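Local structure of PTS-dependent dihydroxyacetone kinase operon regulatory protein (Escherichia coli, 4LRZ) at residues P14-A17 with T18-R22; L100-N103 with D104-C108; I228-Q231 with A232-L236; A207-E210 with S211-D214; A164-V167 with E168-T171. The protein activates transcription of the dhaKLM operon from a sigma-70 promoter and represses its own expression, this chain being its sensor region with GAF and PAS domains. One frame throughout, in Å; residues are numbered along the deposited sequence.

Contact 1. Residues P14-A17 with T18-R22; sequences PLIA and TSWER
Ile16 lays its CG2 methyl over one face of the Trp20 indole, one turn further along the helix. Ile16 CG2 is 3.8 Å from the centroid of the five-membered ring of Trp20 and 21° off its normal, which identifies a CH-pi contact over the face. With this branch anti to the backbone N of Ile16, CG2 stands out from the helix surface against the indole face. The indole NE1 is bonded elsewhere, to the carbonyl of Gln134, and Arg29 makes a cation-pi contact with the ring, so Trp20 is held by more than its own helix.

At Pro14 two donors converge on one carbonyl. Thr18 N approaches Pro14 O at 2.9 Å, and the hydroxyl Thr18 OG1 donates to Pro14 O at 2.6 Å; they arrive from opposite faces of the carbonyl plane. With chi1 -61°, OG1 sits beside its own backbone N, which explains the double grip. A water bridges Leu15 O, to which it donates at 2.7 Å, and Arg22 NH2. That guanidinium also forms a salt bridge with Glu110, whose carboxylate is hydrogen-bonded to Ser19 OG as well; Ser19 OG in addition meets Thr115 OG1. The regular bonds from Trp20 N to Ile16 O and from Glu21 N to Ala17 O complete the pattern: the first turns of alpha helix 14-26, with i to i+4 pairing in both backbone and side chains.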
loop_
_atom_site.group_PDB
_atom_site.type_symbol
_atom_site.label_atom_id
_atom_site.label_comp_id
_atom_site.label_asym_id
_atom_site.label_seq_id
_atom_site.Cartn_x
_atom_site.Cartn_y
_atom_site.Cartn_z
ATOM N N PRO F 14 -2.944 29.709 17.999
ATOM C CA PRO F 14 -2.612 29.232 19.346
ATOM C C PRO F 14 -1.439 28.259 19.303
ATOM O O PRO F 14 -0.648 28.196 20.256
ATOM C CB PRO F 14 -3.908 28.524 19.820
ATOM C CG PRO F 14 -4.701 28.258 18.586
ATOM C CD PRO F 14 -4.354 29.418 17.658
ATOM N N LEU F 15 -1.329 27.522 18.200
ATOM C CA LEU F 15 -0.215 26.590 17.992
ATOM C C LEU F 15 1.135 27.307 18.005
ATOM O O LEU F 15 2.055 26.855 18.669
ATOM C CB LEU F 15 -0.390 25.791 16.686
ATOM C CG LEU F 15 0.256 24.397 16.637
ATOM C CD1 LEU F 15 -0.211 23.489 17.794
ATOM C CD2 LEU F 15 -0.001 23.712 15.294
ATOM N N ILE F 16 1.229 28.416 17.282
ATOM C CA ILE F 16 2.434 29.233 17.224
ATOM C C ILE F 16 2.743 29.888 18.575
ATOM O O ILE F 16 3.857 29.782 19.072
ATOM C CB ILE F 16 2.361 30.305 16.087
ATOM C CG1 ILE F 16 2.928 29.740 14.781
ATOM C CG2 ILE F 16 3.189 31.534 16.419
ATOM C CD1 ILE F 16 2.054 28.756 14.096
ATOM N N ALA F 17 1.736 30.549 19.142
ATOM C CA ALA F 17 1.830 31.272 20.392
ATOM C C ALA F 17 2.300 30.356 21.519
ATOM O O ALA F 17 3.149 30.737 22.308
ATOM C CB ALA F 17 0.455 31.905 20.742
ATOM N N THR F 18 1.742 29.152 21.573
ATOM C CA THR F 18 2.112 28.146 22.556
ATOM C C THR F 18 3.568 27.737 22.380
ATOM O O THR F 18 4.310 27.621 23.364
ATOM C CB THR F 18 1.207 26.919 22.402
ATOM O OG1 THR F 18 -0.144 27.333 22.640
ATOM C CG2 THR F 18 1.578 25.827 23.386
ATOM N N SER F 19 3.963 27.550 21.114
ATOM C CA SER F 19 5.339 27.255 20.755
ATOM C C SER F 19 6.298 28.367 21.191
ATOM O O SER F 19 7.380 28.099 21.722
ATOM C CB SER F 19 5.466 27.003 19.257
ATOM O OG SER F 19 6.837 26.927 18.881
ATOM N N TRP F 20 5.893 29.611 20.957
ATOM C CA TRP F 20 6.631 30.766 21.443
ATOM C C TRP F 20 6.824 30.752 22.954
ATOM O O TRP F 20 7.911 31.049 23.412
ATOM C CB TRP F 20 5.942 32.034 21.038
ATOM C CG TRP F 20 6.117 32.421 19.602
ATOM C CD1 TRP F 20 6.661 31.669 18.584
ATOM C CD2 TRP F 20 5.664 33.642 18.997
ATOM N NE1 TRP F 20 6.612 32.368 17.407
ATOM C CE2 TRP F 20 6.004 33.577 17.622
ATOM C CE3 TRP F 20 5.031 34.803 19.493
ATOM C CZ2 TRP F 20 5.734 34.634 16.724
ATOM C CZ3 TRP F 20 4.744 35.849 18.594
ATOM C CH2 TRP F 20 5.091 35.752 17.223
ATOM N N GLU F 21 5.791 30.391 23.720
ATOM C CA GLU F 21 5.943 30.275 25.191
ATOM C C GLU F 21 6.985 29.232 25.601
ATOM O O GLU F 21 7.651 29.430 26.594
ATOM C CB GLU F 21 4.624 29.965 25.946
ATOM C CG GLU F 21 3.473 31.002 25.829
ATOM C CD GLU F 21 2.151 30.559 26.560
ATOM O OE1 GLU F 21 1.960 29.323 26.815
ATOM O OE2 GLU F 21 1.301 31.453 26.878
ATOM N N ARG F 22 7.114 28.123 24.869
ATOM C CA ARG F 22 8.146 27.115 25.199
ATOM C C ARG F 22 9.537 27.654 24.874
ATOM O O ARG F 22 10.487 27.495 25.649
ATOM C CB ARG F 22 7.903 25.796 24.471
ATOM C CG ARG F 22 6.558 25.124 24.801
ATOM C CD ARG F 22 6.485 23.693 24.190
ATOM N NE ARG F 22 6.467 23.673 22.719
ATOM C CZ ARG F 22 5.353 23.739 21.982
ATOM N NH1 ARG F 22 4.153 23.834 22.569
ATOM N NH2 ARG F 22 5.434 23.713 20.653
HETATM O O HOH W 1 2.590 24.490 19.950
#

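Contact 2. Residues L100-N103 with D104-C108; sequences LGFN and DGTYC
Thr106 OG1 donates to Gly101 O at 2.6 Å and, through the same oxygen, accepts a bond from Asn103 N. The first bond lies in the carbonyl plane of Gly101. In the second, Asn103 N is 3.0 Å from Thr106 OG1 and the N-H points at it at 160°. One hydroxyl therefore acts as donor and acceptor together, linking two backbone sites on the incoming arm of the loop, Gly101 O and Asn103 N. A chi1 of -67° sets OG1 beside the Thr106 backbone N, where it reaches both.

A third bond, Thr106 N to Asn103 O at 3.2 Å, closes a type II beta turn over Asp104 and Gly105; the donor comes from above the carbonyl plane. Gly105 and Gly101 both have positive phi, and Gly101 ends helix 91-99 in a Schellman motif.

Beyond these hydrogen bonds, Cys108 SG approaches the edge of the Phe102 ring close to its plane. Cys108 SG is 5.1 Å from the centroid of the Phe102 ring and 83° off the normal, an edge-on sulfur-aromatic contact in which CD2 and CE2 are the nearest ring atoms. Phe102 and Cys108 both pack on Ile113 of helix 110-113 and Leu118 of helix 117-124. Asn103 OD1 reaches back to Ser98 of helix 91-99, and the backbone of Gly105 and Thr106 pairs with Ile84 at the start of strand 84-89.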
loop_
_atom_site.group_PDB
_atom_site.type_symbol
_atom_site.label_atom_id
_atom_site.label_comp_id
_atom_site.label_asym_id
_atom_site.label_seq_id
_atom_site.Cartn_x
_atom_site.Cartn_y
_atom_site.Cartn_z
ATOM N N LEU F 100 22.859 29.033 6.339
ATOM C CA LEU F 100 22.227 29.208 7.639
ATOM C C LEU F 100 22.444 28.042 8.583
ATOM O O LEU F 100 21.944 28.091 9.716
ATOM C CB LEU F 100 20.717 29.435 7.492
ATOM C CG LEU F 100 20.308 30.649 6.663
ATOM C CD1 LEU F 100 18.799 30.764 6.628
ATOM C CD2 LEU F 100 20.953 31.931 7.231
ATOM N N GLY F 101 23.157 26.998 8.135
ATOM C CA GLY F 101 23.363 25.783 8.944
ATOM C C GLY F 101 22.553 24.522 8.624
ATOM O O GLY F 101 22.724 23.459 9.286
ATOM N N PHE F 102 21.674 24.582 7.626
ATOM C CA PHE F 102 20.869 23.411 7.332
ATOM C C PHE F 102 21.600 22.524 6.324
ATOM O O PHE F 102 21.693 22.874 5.170
ATOM C CB PHE F 102 19.516 23.813 6.765
ATOM C CG PHE F 102 18.659 24.643 7.685
ATOM C CD1 PHE F 102 18.475 25.987 7.438
ATOM C CD2 PHE F 102 17.998 24.065 8.751
ATOM C CE1 PHE F 102 17.641 26.774 8.256
ATOM C CE2 PHE F 102 17.165 24.830 9.569
ATOM C CZ PHE F 102 16.994 26.195 9.320
ATOM N N ASN F 103 22.134 21.390 6.769
ATOM C CA ASN F 103 22.879 20.459 5.937
ATOM C C ASN F 103 22.364 19.093 6.309
ATOM O O ASN F 103 21.575 18.976 7.218
ATOM C CB ASN F 103 24.365 20.518 6.285
ATOM C CG ASN F 103 24.978 21.867 6.010
ATOM O OD1 ASN F 103 25.097 22.292 4.844
ATOM N ND2 ASN F 103 25.375 22.561 7.077
ATOM N N ASP F 104 22.826 18.053 5.623
ATOM C CA ASP F 104 22.562 16.681 6.057
ATOM C C ASP F 104 23.048 16.528 7.500
ATOM O O ASP F 104 24.144 16.955 7.839
ATOM C CB ASP F 104 23.289 15.659 5.184
ATOM C CG ASP F 104 22.722 15.561 3.793
ATOM O OD1 ASP F 104 23.379 14.911 2.971
ATOM O OD2 ASP F 104 21.658 16.136 3.498
ATOM N N GLY F 105 22.216 15.918 8.331
ATOM C CA GLY F 105 22.518 15.768 9.763
ATOM C C GLY F 105 22.242 16.907 10.728
ATOM O O GLY F 105 22.417 16.708 11.937
ATOM N N THR F 106 21.867 18.096 10.246
ATOM C CA THR F 106 21.487 19.204 11.128
ATOM C C THR F 106 20.169 18.844 11.820
ATOM O O THR F 106 19.207 18.416 11.138
ATOM C CB THR F 106 21.234 20.470 10.306
ATOM O OG1 THR F 106 22.463 20.917 9.739
ATOM C CG2 THR F 106 20.647 21.617 11.149
ATOM N N TYR F 107 20.130 18.988 13.141
ATOM C CA TYR F 107 18.891 18.853 13.924
ATOM C C TYR F 107 18.137 20.174 13.964
ATOM O O TYR F 107 18.731 21.215 14.185
ATOM C CB TYR F 107 19.200 18.427 15.372
ATOM C CG TYR F 107 19.831 17.073 15.500
ATOM C CD1 TYR F 107 19.034 15.945 15.599
ATOM C CD2 TYR F 107 21.239 16.920 15.559
ATOM C CE1 TYR F 107 19.586 14.682 15.760
ATOM C CE2 TYR F 107 21.823 15.656 15.716
ATOM C CZ TYR F 107 20.962 14.531 15.798
ATOM O OH TYR F 107 21.431 13.259 15.931
ATOM N N CYS F 108 16.828 20.111 13.791
ATOM C CA CYS F 108 15.988 21.285 13.628
ATOM C C CYS F 108 14.907 21.315 14.691
ATOM O O CYS F 108 13.861 21.998 14.514
ATOM C CB CYS F 108 15.283 21.238 12.253
ATOM S SG CYS F 108 16.397 21.122 10.863
#

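Contact 3. Residues I228-Q231 with A232-L236; sequences INAQ and AARVL
Ala233 N donates to Asn229 O at 3.2 Å, the bond that starts helix 230-235, with Asn229 in the N-cap position. Next in the ladder, Arg234 N reaches Ala230 O at 3.1 Å. Two shorter-range pairs, Ala232 N with Asn229 O and Ala233 N with Ala230 O, are weak and bent, so these carbonyls are shared between i+3 and i+4 donors. Val235 N to Gln231 O is straight, at 167°, but weak because it is long. Leu236 N closes the last turn on Ala232 O, and Leu236 O goes on to Ser277 OG.

The side chains meet differently. Arg234 starts from chi1 60°, with CG between its own backbone N and carbonyl carbon, and turns its guanidinium back over the preceding turn; Gln231 CA sits 3.6 Å above the centre of that plane. Gln231 CG comes within 3.3 Å of Arg234 NH2, and the amide and guanidinium planes are 22° apart. The amide nitrogen of Gln231 makes a weak bond to Met212 O. On the inner side, Ile228 CG1 touches Ala232 CB at 3.7 Å, and Ile228 CD1 touches Ala233 CB.

Main-chain bonds serve the N-H groups from Ala232 to Leu236 in this short PAS-domain helix, several of them weakly, whereas the arginine's charge rests against backbone and methylene atoms and meets no carboxylate across the contact.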
loop_
_atom_site.group_PDB
_atom_site.type_symbol
_atom_site.label_atom_id
_atom_site.label_comp_id
_atom_site.label_asym_id
_atom_site.label_seq_id
_atom_site.Cartn_x
_atom_site.Cartn_y
_atom_site.Cartn_z
ATOM N N ILE F 228 1.168 -28.347 -4.432
ATOM C CA ILE F 228 1.220 -29.802 -4.349
ATOM C C ILE F 228 2.430 -30.167 -3.494
ATOM O O ILE F 228 3.517 -29.614 -3.686
ATOM C CB ILE F 228 1.315 -30.436 -5.772
ATOM C CG1 ILE F 228 1.262 -31.953 -5.701
ATOM C CG2 ILE F 228 2.601 -29.990 -6.518
ATOM C CD1 ILE F 228 1.164 -32.616 -7.083
ATOM N N ASN F 229 2.266 -31.071 -2.539
ATOM C CA ASN F 229 3.414 -31.437 -1.704
ATOM C C ASN F 229 4.128 -32.663 -2.263
ATOM O O ASN F 229 3.602 -33.293 -3.173
ATOM C CB ASN F 229 3.100 -31.533 -0.194
ATOM C CG ASN F 229 2.108 -32.651 0.176
ATOM O OD1 ASN F 229 1.775 -32.785 1.351
ATOM N ND2 ASN F 229 1.587 -33.379 -0.794
ATOM N N ALA F 230 5.324 -32.967 -1.759
ATOM C CA ALA F 230 6.101 -34.119 -2.236
ATOM C C ALA F 230 5.287 -35.409 -2.273
ATOM O O ALA F 230 5.349 -36.147 -3.248
ATOM C CB ALA F 230 7.394 -34.304 -1.394
ATOM N N GLN F 231 4.510 -35.635 -1.216
ATOM C CA GLN F 231 3.716 -36.838 -1.020
ATOM C C GLN F 231 2.681 -37.038 -2.134
ATOM O O GLN F 231 2.504 -38.159 -2.632
ATOM C CB GLN F 231 3.021 -36.800 0.360
ATOM C CG GLN F 231 3.927 -36.540 1.604
ATOM C CD GLN F 231 4.305 -35.050 1.854
ATOM O OE1 GLN F 231 5.012 -34.412 1.054
ATOM N NE2 GLN F 231 3.859 -34.513 3.002
ATOM N N ALA F 232 1.992 -35.962 -2.523
ATOM C CA ALA F 232 0.967 -36.057 -3.569
ATOM C C ALA F 232 1.597 -36.283 -4.949
ATOM O O ALA F 232 1.004 -36.914 -5.827
ATOM C CB ALA F 232 0.113 -34.829 -3.591
ATOM N N ALA F 233 2.796 -35.752 -5.124
ATOM C CA ALA F 233 3.427 -35.720 -6.418
ATOM C C ALA F 233 4.047 -37.072 -6.757
ATOM O O ALA F 233 4.124 -37.433 -7.931
ATOM C CB ALA F 233 4.475 -34.625 -6.461
ATOM N N ARG F 234 4.504 -37.810 -5.745
ATOM C CA ARG F 234 5.013 -39.162 -5.995
ATOM C C ARG F 234 3.861 -40.127 -6.290
ATOM O O ARG F 234 3.911 -40.849 -7.288
ATOM C CB ARG F 234 5.940 -39.671 -4.878
ATOM C CG ARG F 234 5.313 -39.749 -3.495
ATOM C CD ARG F 234 6.133 -40.610 -2.510
ATOM N NE ARG F 234 5.854 -40.211 -1.120
ATOM C CZ ARG F 234 6.458 -39.203 -0.475
ATOM N NH1 ARG F 234 7.399 -38.472 -1.074
ATOM N NH2 ARG F 234 6.120 -38.918 0.783
ATOM N N VAL F 235 2.817 -40.089 -5.448
ATOM C CA VAL F 235 1.620 -40.933 -5.580
ATOM C C VAL F 235 0.912 -40.767 -6.932
ATOM O O VAL F 235 0.689 -41.749 -7.644
ATOM C CB VAL F 235 0.635 -40.695 -4.434
ATOM C CG1 VAL F 235 -0.694 -41.327 -4.743
ATOM C CG2 VAL F 235 1.196 -41.216 -3.104
ATOM N N LEU F 236 0.590 -39.530 -7.296
ATOM C CA LEU F 236 -0.104 -39.245 -8.547
ATOM C C LEU F 236 0.863 -39.127 -9.709
ATOM O O LEU F 236 0.488 -38.676 -10.793
ATOM C CB LEU F 236 -0.916 -37.951 -8.429
ATOM C CG LEU F 236 -2.012 -37.956 -7.369
ATOM C CD1 LEU F 236 -2.777 -36.689 -7.473
ATOM C CD2 LEU F 236 -2.933 -39.161 -7.527
#

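Contact 4. Residues A207-E210 with S211-D214; sequences ALLE and SMDD
The flat group at the centre is the carbonyl plane of Ala207, which Ser211 grips from both faces. Ser211 OG donates to Ala207 O at 2.7 Å from one face, and Ser211 N reaches Ala207 O at 3.1 Å from the other. OG is tilted 33° from the plane and N 24°, so neither bond lies in it. The serine hydroxyl can fold back in this way because chi1 is 57°, which sets OG between its own backbone N and carbonyl carbon.

One residue on, Leu208 O receives only weak bonds here, from Ser211 N at 3.3 Å and from Met212 N at 3.1 Å. This fits a helix that is ending: Met212 is the first residue to leave helical backbone angles after helix 174-211. Its side chain runs beside that of Leu209, pointing the same way, with CE turned toward Leu209 CD2. Their modelled separation is too short for two carbons, so the exact position of the methyl is doubtful.

The carboxylate of Glu210 looks elsewhere, with OE1 in a salt bridge to Lys289 of the second subunit. Leu208 and Leu209 pack on Leu205 and Leu208 of that subunit. The Asp214 carboxylate is held by His304 of its own chain and by the backbone N of Asp213 of the second subunit.

The chemistry implies a helix end sealed by a hydroxyl taking up a carbonyl already bonded to the backbone, with apolar and charged side chains left to join the two subunits.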
loop_
_atom_site.group_PDB
_atom_site.type_symbol
_atom_site.label_atom_id
_atom_site.label_comp_id
_atom_site.label_asym_id
_atom_site.label_seq_id
_atom_site.Cartn_x
_atom_site.Cartn_y
_atom_site.Cartn_z
ATOM N N ALA F 207 5.583 -24.711 5.216
ATOM C CA ALA F 207 6.018 -25.585 6.285
ATOM C C ALA F 207 4.945 -26.627 6.614
ATOM O O ALA F 207 5.258 -27.797 6.787
ATOM C CB ALA F 207 6.410 -24.764 7.513
ATOM N N LEU F 208 3.676 -26.235 6.678
ATOM C CA LEU F 208 2.623 -27.222 6.899
ATOM C C LEU F 208 2.680 -28.283 5.820
ATOM O O LEU F 208 2.742 -29.459 6.135
ATOM C CB LEU F 208 1.223 -26.581 6.940
ATOM C CG LEU F 208 0.003 -27.290 7.545
ATOM C CD1 LEU F 208 0.339 -28.014 8.857
ATOM C CD2 LEU F 208 -1.130 -26.250 7.793
ATOM N N LEU F 209 2.651 -27.861 4.562
ATOM C CA LEU F 209 2.694 -28.766 3.410
ATOM C C LEU F 209 3.915 -29.721 3.372
ATOM O O LEU F 209 3.764 -30.891 3.052
ATOM C CB LEU F 209 2.621 -27.979 2.097
ATOM C CG LEU F 209 1.310 -27.205 1.886
ATOM C CD1 LEU F 209 1.548 -26.139 0.850
ATOM C CD2 LEU F 209 0.196 -28.154 1.441
ATOM N N GLU F 210 5.104 -29.226 3.692
ATOM C CA GLU F 210 6.287 -30.069 3.683
ATOM C C GLU F 210 6.317 -31.099 4.808
ATOM O O GLU F 210 6.896 -32.170 4.626
ATOM C CB GLU F 210 7.554 -29.238 3.774
ATOM C CG GLU F 210 7.669 -28.203 2.658
ATOM C CD GLU F 210 8.771 -27.147 2.933
ATOM O OE1 GLU F 210 9.491 -27.250 3.964
ATOM O OE2 GLU F 210 8.904 -26.215 2.108
ATOM N N SER F 211 5.728 -30.777 5.959
ATOM C CA SER F 211 5.886 -31.632 7.132
ATOM C C SER F 211 4.697 -32.518 7.462
ATOM O O SER F 211 4.801 -33.399 8.317
ATOM C CB SER F 211 6.343 -30.828 8.358
ATOM O OG SER F 211 5.434 -29.784 8.638
ATOM N N MET F 212 3.578 -32.336 6.777
ATOM C CA MET F 212 2.386 -33.125 7.114
ATOM C C MET F 212 2.399 -34.506 6.475
ATOM O O MET F 212 3.219 -34.769 5.619
ATOM C CB MET F 212 1.096 -32.388 6.749
ATOM C CG MET F 212 0.697 -32.465 5.305
ATOM S SD MET F 212 -0.458 -31.124 4.933
ATOM C CE MET F 212 -0.073 -30.789 3.271
ATOM N N ASP F 213 1.461 -35.358 6.873
ATOM C CA ASP F 213 1.386 -36.730 6.344
ATOM C C ASP F 213 0.585 -36.875 5.081
ATOM O O ASP F 213 0.964 -37.625 4.202
ATOM C CB ASP F 213 0.838 -37.707 7.384
ATOM C CG ASP F 213 1.899 -38.184 8.364
ATOM O OD1 ASP F 213 3.115 -38.039 8.080
ATOM O OD2 ASP F 213 1.513 -38.701 9.432
ATOM N N ASP F 214 -0.513 -36.157 4.971
ATOM C CA ASP F 214 -1.365 -36.314 3.811
ATOM C C ASP F 214 -0.676 -35.755 2.585
ATOM O O ASP F 214 0.095 -34.807 2.689
ATOM C CB ASP F 214 -2.696 -35.594 4.030
ATOM C CG ASP F 214 -3.533 -36.233 5.137
ATOM O OD1 ASP F 214 -3.640 -37.492 5.149
ATOM O OD2 ASP F 214 -4.059 -35.474 5.997
#

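Contact 5. Residues A164-V167 with E168-T171; sequences ACPV and EQTT
A short 3-10 turn follows strand 157-166, the middle strand of the antiparallel GAF-domain sheet, and Pro166 with Gln169 closes it. Gln169 N donates to Pro166 O at 3.0 Å, with an N-H...O angle of 152°. A second, weak bond follows from Thr170 N to Val167 O at 3.4 Å. Between them Val167 and Glu168 both keep helical backbone angles, which carries the chain round before it heads for helix 174-211.

The proline ring is met by two polar side chains. Glu168 bends at chi2, -88°, and so brings its carboxylate back to the ring, with OE1 3.7 Å from Pro166 CB. The extended Gln169 chain instead passes across the proline, and its NE2 lies 3.7 Å from Pro166 CG. Both are van der Waals approaches, and the ring also packs on Trp143 of strand 143-151.

Thr170 OG1 finds its polar partner outside the turn, in Lys129 NZ of strand 128-131. Further on, Thr171 OG1 bonds Asp174 and, more weakly, caps Ala173 N ahead of helix 174-211; it also meets Thr171 OG1 of the second subunit. On the strand side of the turn, Cys165 directs its sulfur into the bend, between the strand and the chain that leaves it, where SG lies 3.7 Å from Thr170 CA.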
loop_
_atom_site.group_PDB
_atom_site.type_symbol
_atom_site.label_atom_id
_atom_site.label_comp_id
_atom_site.label_asym_id
_atom_site.label_seq_id
_atom_site.Cartn_x
_atom_site.Cartn_y
_atom_site.Cartn_z
ATOM N N ALA F 164 11.017 24.204 1.863
ATOM C CA ALA F 164 11.534 25.504 2.294
ATOM C C ALA F 164 11.613 26.423 1.082
ATOM O O ALA F 164 12.051 25.990 0.014
ATOM C CB ALA F 164 12.915 25.346 2.904
ATOM N N CYS F 165 11.204 27.683 1.246
ATOM C CA CYS F 165 11.298 28.684 0.186
ATOM C C CYS F 165 11.313 30.102 0.716
ATOM O O CYS F 165 10.746 30.353 1.777
ATOM C CB CYS F 165 10.160 28.531 -0.846
ATOM S SG CYS F 165 8.494 29.027 -0.348
ATOM N N PRO F 166 11.935 31.047 -0.037
ATOM C CA PRO F 166 11.834 32.465 0.357
ATOM C C PRO F 166 10.377 32.831 0.594
ATOM O O PRO F 166 9.492 32.393 -0.151
ATOM C CB PRO F 166 12.429 33.222 -0.833
ATOM C CG PRO F 166 13.363 32.272 -1.475
ATOM C CD PRO F 166 12.843 30.861 -1.186
ATOM N N VAL F 167 10.129 33.570 1.664
ATOM C CA VAL F 167 8.772 33.852 2.102
ATOM C C VAL F 167 7.899 34.497 0.995
ATOM O O VAL F 167 6.731 34.135 0.847
ATOM C CB VAL F 167 8.774 34.675 3.445
ATOM C CG1 VAL F 167 9.063 36.122 3.203
ATOM C CG2 VAL F 167 7.464 34.509 4.174
ATOM N N GLU F 168 8.468 35.416 0.209
ATOM C CA GLU F 168 7.715 36.079 -0.872
ATOM C C GLU F 168 7.243 35.132 -2.000
ATOM O O GLU F 168 6.321 35.464 -2.737
ATOM C CB GLU F 168 8.486 37.295 -1.455
ATOM C CG GLU F 168 9.657 36.957 -2.457
ATOM C CD GLU F 168 11.058 36.704 -1.787
ATOM O OE1 GLU F 168 11.185 36.708 -0.516
ATOM O OE2 GLU F 168 12.036 36.501 -2.569
ATOM N N GLN F 169 7.858 33.957 -2.123
ATOM C CA GLN F 169 7.494 33.024 -3.190
ATOM C C GLN F 169 6.639 31.828 -2.772
ATOM O O GLN F 169 6.463 30.893 -3.546
ATOM C CB GLN F 169 8.748 32.497 -3.852
ATOM C CG GLN F 169 9.568 33.546 -4.526
ATOM C CD GLN F 169 10.859 32.969 -5.000
ATOM O OE1 GLN F 169 10.881 31.940 -5.696
ATOM N NE2 GLN F 169 11.958 33.600 -4.613
ATOM N N THR F 170 6.113 31.850 -1.556
ATOM C CA THR F 170 5.312 30.740 -1.073
ATOM C C THR F 170 4.113 30.530 -1.995
ATOM O O THR F 170 3.633 31.479 -2.564
ATOM C CB THR F 170 4.892 30.946 0.403
ATOM O OG1 THR F 170 4.411 29.698 0.930
ATOM C CG2 THR F 170 3.821 32.037 0.539
ATOM N N THR F 171 3.662 29.298 -2.197
ATOM C CA THR F 171 2.389 29.110 -2.921
ATOM C C THR F 171 1.395 28.339 -2.062
ATOM O O THR F 171 1.789 27.612 -1.152
ATOM C CB THR F 171 2.521 28.416 -4.333
ATOM O OG1 THR F 171 2.554 26.995 -4.194
ATOM C CG2 THR F 171 3.764 28.854 -5.069
#

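Contacts 2 and 5 lie in the GAF domain, their centres about 19 Å apart, and both shape turns beside its sheet; contact 2 is buried, contact 5 only partly. Contact 1, about 23 Å from contact 2 between centres, is a partly buried helix start on the same side of the chain's centre. Contacts 3 and 4 belong to the PAS domain on the opposite side and touch each other where the Gln231 amide meets the backbone after helix 174-211. Contacts 1 and 4 share a hydroxyl doubling a backbone bond to one carbonyl, whereas contact 2 uses its hydroxyl in both directions. Contact 5 leads into helix 174-211 and contact 4 holds its last turn; both reach the second subunit.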